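Local coordinates for LPXTG cell wall surface protein (Streptococcus gordonii, PDB 7AVH) that probably helps hold a ligand-binding region away from the bacterial cell wall, this piece being two tandem SHIRT repeats of a streptococcal surface adhesin, at residues D34-P40 with T63-G69; T85-H90 with P110-L116. One frame throughout, in Å; residues are numbered along the deposited sequence. Where two conformers were deposited one is given.

Interaction 1: residues D34-P40 with T63-G69; sequences DGSQATP and TSETING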
loop_
_atom_site.group_PDB
_atom_site.type_symbol
_atom_site.label_atom_id
_atom_site.label_comp_id
_atom_site.label_asym_id
_atom_site.label_seq_id
_atom_site.Cartn_x
_atom_site.Cartn_y
_atom_site.Cartn_z
ATOM N N ASP A 34 -23.078 -39.405 10.190
ATOM C CA ASP A 34 -23.065 -38.929 11.582
ATOM C C ASP A 34 -21.902 -39.564 12.346
ATOM O O ASP A 34 -21.654 -40.780 12.254
ATOM C CB ASP A 34 -24.418 -39.105 12.254
ATOM C CG ASP A 34 -24.626 -38.253 13.494
ATOM O OD1 ASP A 34 -23.910 -37.287 13.698
ATOM O OD2 ASP A 34 -25.530 -38.535 14.229
ATOM N N GLY A 35 -21.179 -38.753 13.121
ATOM C CA GLY A 35 -20.021 -39.221 13.872
ATOM C C GLY A 35 -18.731 -39.313 13.082
ATOM O O GLY A 35 -17.701 -39.605 13.731
ATOM N N SER A 36 -18.737 -39.075 11.768
ATOM C CA SER A 36 -17.514 -39.082 10.939
ATOM C C SER A 36 -16.750 -37.768 11.113
ATOM O O SER A 36 -17.305 -36.781 11.650
ATOM C CB SER A 36 -17.820 -39.306 9.453
ATOM O OG SER A 36 -18.564 -38.250 8.861
ATOM N N GLN A 37 -15.534 -37.724 10.624
ATOM C CA GLN A 37 -14.716 -36.489 10.603
ATOM C C GLN A 37 -14.984 -35.750 9.279
ATOM O O GLN A 37 -14.848 -36.295 8.170
ATOM C CB GLN A 37 -13.219 -36.801 10.632
ATOM C CG GLN A 37 -12.719 -37.379 11.957
ATOM C CD GLN A 37 -13.025 -36.402 13.065
ATOM O OE1 GLN A 37 -12.453 -35.291 13.143
ATOM N NE2 GLN A 37 -13.944 -36.812 13.916
ATOM N N ALA A 38 -15.350 -34.490 9.384
ATOM C CA ALA A 38 -15.439 -33.597 8.223
ATOM C C ALA A 38 -14.181 -32.740 8.156
ATOM O O ALA A 38 -13.759 -32.211 9.191
ATOM C CB ALA A 38 -16.656 -32.791 8.327
ATOM N N THR A 39 -13.622 -32.661 6.987
ATOM C CA THR A 39 -12.498 -31.732 6.765
ATOM C C THR A 39 -12.881 -30.821 5.617
ATOM O O THR A 39 -13.414 -31.238 4.592
ATOM C CB THR A 39 -11.178 -32.428 6.440
ATOM O OG1 THR A 39 -11.385 -33.192 5.253
ATOM C CG2 THR A 39 -10.678 -33.281 7.577
ATOM N N PRO A 40 -12.557 -29.511 5.734
ATOM C CA PRO A 40 -13.010 -28.556 4.765
ATOM C C PRO A 40 -12.253 -28.782 3.442
ATOM O O PRO A 40 -11.125 -29.214 3.377
ATOM C CB PRO A 40 -12.662 -27.200 5.427
ATOM C CG PRO A 40 -11.553 -27.523 6.358
ATOM C CD PRO A 40 -11.892 -28.933 6.872
ATOM N N THR A 63 -9.387 -27.413 11.314
ATOM C CA THR A 63 -8.963 -28.220 10.147
ATOM C C THR A 63 -9.796 -29.507 10.046
ATOM O O THR A 63 -9.679 -30.177 9.020
ATOM C CB THR A 63 -7.466 -28.394 10.121
ATOM O OG1 THR A 63 -7.174 -29.002 11.351
ATOM C CG2 THR A 63 -6.666 -27.104 10.045
ATOM N N SER A 64 -10.657 -29.778 11.003
ATOM C CA SER A 64 -11.598 -30.891 10.954
ATOM C C SER A 64 -12.599 -30.699 12.052
ATOM O O SER A 64 -12.343 -29.978 12.990
ATOM C CB SER A 64 -10.880 -32.188 11.054
ATOM O OG SER A 64 -10.292 -32.274 12.331
ATOM N N GLU A 65 -13.680 -31.438 11.952
ATOM C CA GLU A 65 -14.654 -31.468 13.033
ATOM C C GLU A 65 -15.419 -32.774 12.926
ATOM O O GLU A 65 -15.649 -33.264 11.839
ATOM C CB GLU A 65 -15.657 -30.333 12.927
ATOM C CG GLU A 65 -16.494 -30.150 14.183
ATOM C CD GLU A 65 -17.175 -28.797 14.093
ATOM O OE1 GLU A 65 -18.303 -28.768 13.506
ATOM O OE2 GLU A 65 -16.637 -27.826 14.639
ATOM N N THR A 66 -15.833 -33.259 14.086
ATOM C CA THR A 66 -16.681 -34.440 14.181
ATOM C C THR A 66 -18.113 -34.030 13.872
ATOM O O THR A 66 -18.647 -33.070 14.463
ATOM C CB THR A 66 -16.554 -35.072 15.558
ATOM O OG1 THR A 66 -15.215 -35.482 15.789
ATOM C CG2 THR A 66 -17.445 -36.279 15.682
ATOM N N ILE A 67 -18.747 -34.704 12.930
ATOM C CA ILE A 67 -20.188 -34.482 12.682
ATOM C C ILE A 67 -20.964 -35.065 13.882
ATOM O O ILE A 67 -20.761 -36.275 14.259
ATOM C CB ILE A 67 -20.611 -35.191 11.372
ATOM C CG1 ILE A 67 -19.897 -34.640 10.129
ATOM C CG2 ILE A 67 -22.117 -35.098 11.174
ATOM C CD1 ILE A 67 -20.173 -33.164 9.863
ATOM N N ASN A 68 -21.729 -34.252 14.561
ATOM C CA ASN A 68 -22.442 -34.692 15.768
ATOM C C ASN A 68 -23.875 -34.217 15.687
ATOM O O ASN A 68 -24.236 -33.164 16.279
ATOM C CB ASN A 68 -21.760 -34.256 17.055
ATOM C CG ASN A 68 -22.339 -35.001 18.237
ATOM O OD1 ASN A 68 -23.078 -36.000 18.107
ATOM N ND2 ASN A 68 -22.008 -34.500 19.412
ATOM N N GLY A 69 -24.649 -34.877 14.819
ATOM C CA GLY A 69 -26.096 -34.626 14.770
ATOM C C GLY A 69 -26.428 -33.226 14.214
ATOM O O GLY A 69 -27.483 -32.667 14.528
#
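Gln37 faces Thr66 and Ala38 faces Glu65 in a short antiparallel pairing of strands 37-38 and 65-66, a two-stranded sheet at one end of a SHIRT domain. Gln37-Thr66 is the non-hydrogen-bonded pair. Ala38-Glu65 is the hydrogen-bonded one, with Ala38 N to Glu65 O at 2.8 Å and Glu65 N to Ala38 O at 2.9 Å. Past the strands, Ile67 N gives a nearly straight bond to Ser36 O (169°), and Gly35 N bonds to Ile67 O from above the carbonyl plane. Gly35 takes a positive phi, which suits a residue without a side chain.

On the face of Gln37 and Thr66, the Gln37 chain bends at chi2 (-58°), and its NE2 reaches Thr66 OG1 at 2.6 Å. The hydroxyl lies close to the amide plane. At the far end Asp34 OD1 accepts Gly69 N at 2.8 Å on its syn side. With CG anti to the backbone N (chi1 -161°), the carboxylate reaches across to Gly69. On the face of Ala38 and Glu65 an apolar contact joins Ile67 CD1 to Ala38 CB at 3.9 Å. Ile67 packs further on Tyr2 and Ala72. Ser36 OG turns back to Lys33 O.

Four backbone bonds and two side-chain bonds thus join segments that are largely exposed. Polar pairing probably fixes their register, while Ile67 and Ala38 turn a small buried face toward the rest of the domain.

Interaction 2: residues T85-H90 with P110-L116; sequences TYKATH and PADQTDL
His90 and Leu116 bury the most surface in this antiparallel strand pair, which contains a G1 beta bulge. Asp115, with positive phi, and Leu116 both face Tyr86, so the register shifts by one between Tyr86 and Ala88. Strand 113-116 runs along part of the long strand 72-94 in the second SHIRT domain. Tyr86 exchanges two backbone bonds with Leu116, and Ala88 two with Gln113.

Near the bulge, Leu116 CG sits beside its own backbone N (chi1 -55°). CD1 then extends over the strand to Ala88 CB at 3.7 Å, and Leu116 CB lies against Tyr86 O.

At the other end the Pro110 ring lies nearly flat against one face of the His90 ring. Pro110 CB lies over the centre of that face, 3.8 Å from the centroid and 6° off the normal, a CH-pi contact. The Gln113 amide approaches the ring edge, its plane turned 50° from the ring. Hydrogen bonds to Thr123 O and Thr125 OG1 hold Gln113 NE2. Thr125 N at His90 NE2 and water 3 at ND1 probably limit rotation of the imidazole.

On the outer side, Lys87 and Asp112 meet through water 2, which accepts from Lys87 NZ and donates to Asp112 OD2. In the plane of the imidazole, water 3 lies 2.9 Å from His90 ND1 and donates to Pro110 O at 2.8 Å and Asp112 OD1 at 2.7 Å.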
loop_
_atom_site.group_PDB
_atom_site.type_symbol
_atom_site.label_atom_id
_atom_site.label_comp_id
_atom_site.label_asym_id
_atom_site.label_seq_id
_atom_site.Cartn_x
_atom_site.Cartn_y
_atom_site.Cartn_z
ATOM N N THR A 85 3.933 0.283 -3.240
ATOM C CA THR A 85 3.880 1.779 -3.215
ATOM C C THR A 85 5.245 2.359 -3.534
ATOM O O THR A 85 6.253 1.687 -3.522
ATOM C CB THR A 85 3.371 2.274 -1.862
ATOM O OG1 THR A 85 4.216 1.757 -0.835
ATOM C CG2 THR A 85 1.945 1.806 -1.604
ATOM N N TYR A 86 5.257 3.672 -3.705
ATOM C CA TYR A 86 6.452 4.421 -4.169
ATOM C C TYR A 86 6.642 5.631 -3.261
ATOM O O TYR A 86 5.772 5.964 -2.448
ATOM C CB TYR A 86 6.271 4.748 -5.635
ATOM C CG TYR A 86 6.196 3.514 -6.497
ATOM C CD1 TYR A 86 7.333 2.846 -6.885
ATOM C CD2 TYR A 86 5.004 2.939 -6.830
ATOM C CE1 TYR A 86 7.294 1.679 -7.609
ATOM C CE2 TYR A 86 4.947 1.700 -7.514
ATOM C CZ TYR A 86 6.097 1.090 -7.930
ATOM O OH TYR A 86 6.082 -0.118 -8.610
ATOM N N LYS A 87 7.758 6.303 -3.522
ATOM C CA LYS A 87 8.145 7.514 -2.773
ATOM C C LYS A 87 8.205 8.703 -3.728
ATOM O O LYS A 87 8.380 8.570 -4.909
ATOM C CB LYS A 87 9.529 7.318 -2.121
ATOM C CG LYS A 87 9.547 6.197 -1.107
ATOM C CD LYS A 87 10.886 6.137 -0.359
ATOM C CE LYS A 87 10.914 4.970 0.607
ATOM N NZ LYS A 87 12.238 4.796 1.248
ATOM N N ALA A 88 8.129 9.868 -3.101
ATOM C CA ALA A 88 8.490 11.126 -3.774
ATOM C C ALA A 88 9.568 11.809 -2.977
ATOM O O ALA A 88 9.397 12.039 -1.804
ATOM C CB ALA A 88 7.287 12.018 -3.903
ATOM N N THR A 89 10.712 12.053 -3.651
ATOM C CA THR A 89 11.869 12.655 -3.008
ATOM C C THR A 89 12.098 14.069 -3.563
ATOM O O THR A 89 11.523 14.447 -4.580
ATOM C CB THR A 89 13.066 11.713 -3.282
ATOM O OG1 THR A 89 13.252 11.579 -4.690
ATOM C CG2 THR A 89 12.798 10.295 -2.717
ATOM N N HIS A 90 13.018 14.733 -2.861
ATOM C CA HIS A 90 13.315 16.155 -3.153
ATOM C C HIS A 90 14.794 16.295 -3.229
ATOM O O HIS A 90 15.588 15.666 -2.550
ATOM C CB HIS A 90 12.722 17.020 -2.012
ATOM C CG HIS A 90 11.262 16.863 -1.763
ATOM N ND1 HIS A 90 10.743 15.785 -1.037
ATOM C CD2 HIS A 90 10.200 17.604 -2.109
ATOM C CE1 HIS A 90 9.442 15.935 -0.979
ATOM N NE2 HIS A 90 9.027 17.005 -1.653
ATOM N N PRO A 110 12.863 18.906 2.228
ATOM C CA PRO A 110 11.760 18.127 2.839
ATOM C C PRO A 110 12.119 16.648 2.907
ATOM O O PRO A 110 12.874 16.114 2.143
ATOM C CB PRO A 110 10.609 18.355 1.867
ATOM C CG PRO A 110 10.929 19.679 1.247
ATOM C CD PRO A 110 12.395 19.638 1.054
ATOM N N ALA A 111 11.427 16.014 3.854
ATOM C CA ALA A 111 11.417 14.570 3.979
ATOM C C ALA A 111 10.839 13.877 2.738
ATOM O O ALA A 111 9.975 14.430 2.041
ATOM C CB ALA A 111 10.579 14.222 5.211
ATOM N N ASP A 112 11.252 12.625 2.526
ATOM C CA ASP A 112 10.598 11.855 1.469
ATOM C C ASP A 112 9.102 11.621 1.822
ATOM O O ASP A 112 8.759 11.486 3.022
ATOM C CB ASP A 112 11.224 10.490 1.326
ATOM C CG ASP A 112 12.641 10.415 0.908
ATOM O OD1 ASP A 112 13.181 11.485 0.484
ATOM O OD2 ASP A 112 13.211 9.326 0.932
ATOM N N GLN A 113 8.279 11.681 0.815
ATOM C CA GLN A 113 6.878 11.240 0.922
ATOM C C GLN A 113 6.847 9.749 0.620
ATOM O O GLN A 113 7.434 9.311 -0.327
ATOM C CB GLN A 113 5.964 11.979 0.003
ATOM C CG GLN A 113 6.011 13.474 0.157
ATOM C CD GLN A 113 5.255 14.111 -0.970
ATOM O OE1 GLN A 113 4.401 13.506 -1.635
ATOM N NE2 GLN A 113 5.534 15.363 -1.215
ATOM N N THR A 114 6.249 8.987 1.489
ATOM C CA THR A 114 6.234 7.514 1.338
ATOM C C THR A 114 4.816 7.007 1.149
ATOM O O THR A 114 3.827 7.685 1.369
ATOM C CB THR A 114 6.933 6.914 2.550
ATOM O OG1 THR A 114 6.183 7.127 3.746
ATOM C CG2 THR A 114 8.371 7.343 2.770
ATOM N N ASP A 115 4.781 5.725 0.751
ATOM C CA ASP A 115 3.526 4.923 0.676
ATOM C C ASP A 115 2.561 5.517 -0.348
ATOM O O ASP A 115 1.356 5.516 -0.147
ATOM C CB ASP A 115 2.860 4.792 2.045
ATOM C CG ASP A 115 3.823 4.463 3.156
ATOM O OD1 ASP A 115 4.202 3.278 3.255
ATOM O OD2 ASP A 115 4.222 5.422 3.898
ATOM N N LEU A 116 3.116 6.077 -1.433
ATOM C CA LEU A 116 2.277 6.645 -2.505
ATOM C C LEU A 116 1.802 5.516 -3.421
ATOM O O LEU A 116 2.586 4.713 -3.902
ATOM C CB LEU A 116 3.070 7.682 -3.294
ATOM C CG LEU A 116 3.713 8.832 -2.501
ATOM C CD1 LEU A 116 4.382 9.818 -3.416
ATOM C CD2 LEU A 116 2.703 9.495 -1.621
HETATM O O HOH W 1 6.745 3.746 0.112
HETATM O O HOH W 2 12.641 7.267 2.611
HETATM O O HOH W 3 12.875 14.169 0.068
#

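In the fold
Interactions 1 and 2 lie in different SHIRT domains of one chain, with centres 52 Å apart and nearest atoms about 32 Å apart. They do not touch. Both are mainly surface contacts between antiparallel segments, each with two buried residues. They share no strand, although strand 65-66 is followed in the chain by strand 72-94, which carries 85-90. Interaction 1 is a separate two-stranded sheet at the far end of the first domain. Interaction 2 belongs to the large mixed sheet and lies nearer the middle of the chain. Each has four backbone bonds across its segments. Interaction 1 adds two direct bonds from side chains, where interaction 2 adds ring packing and bridging waters.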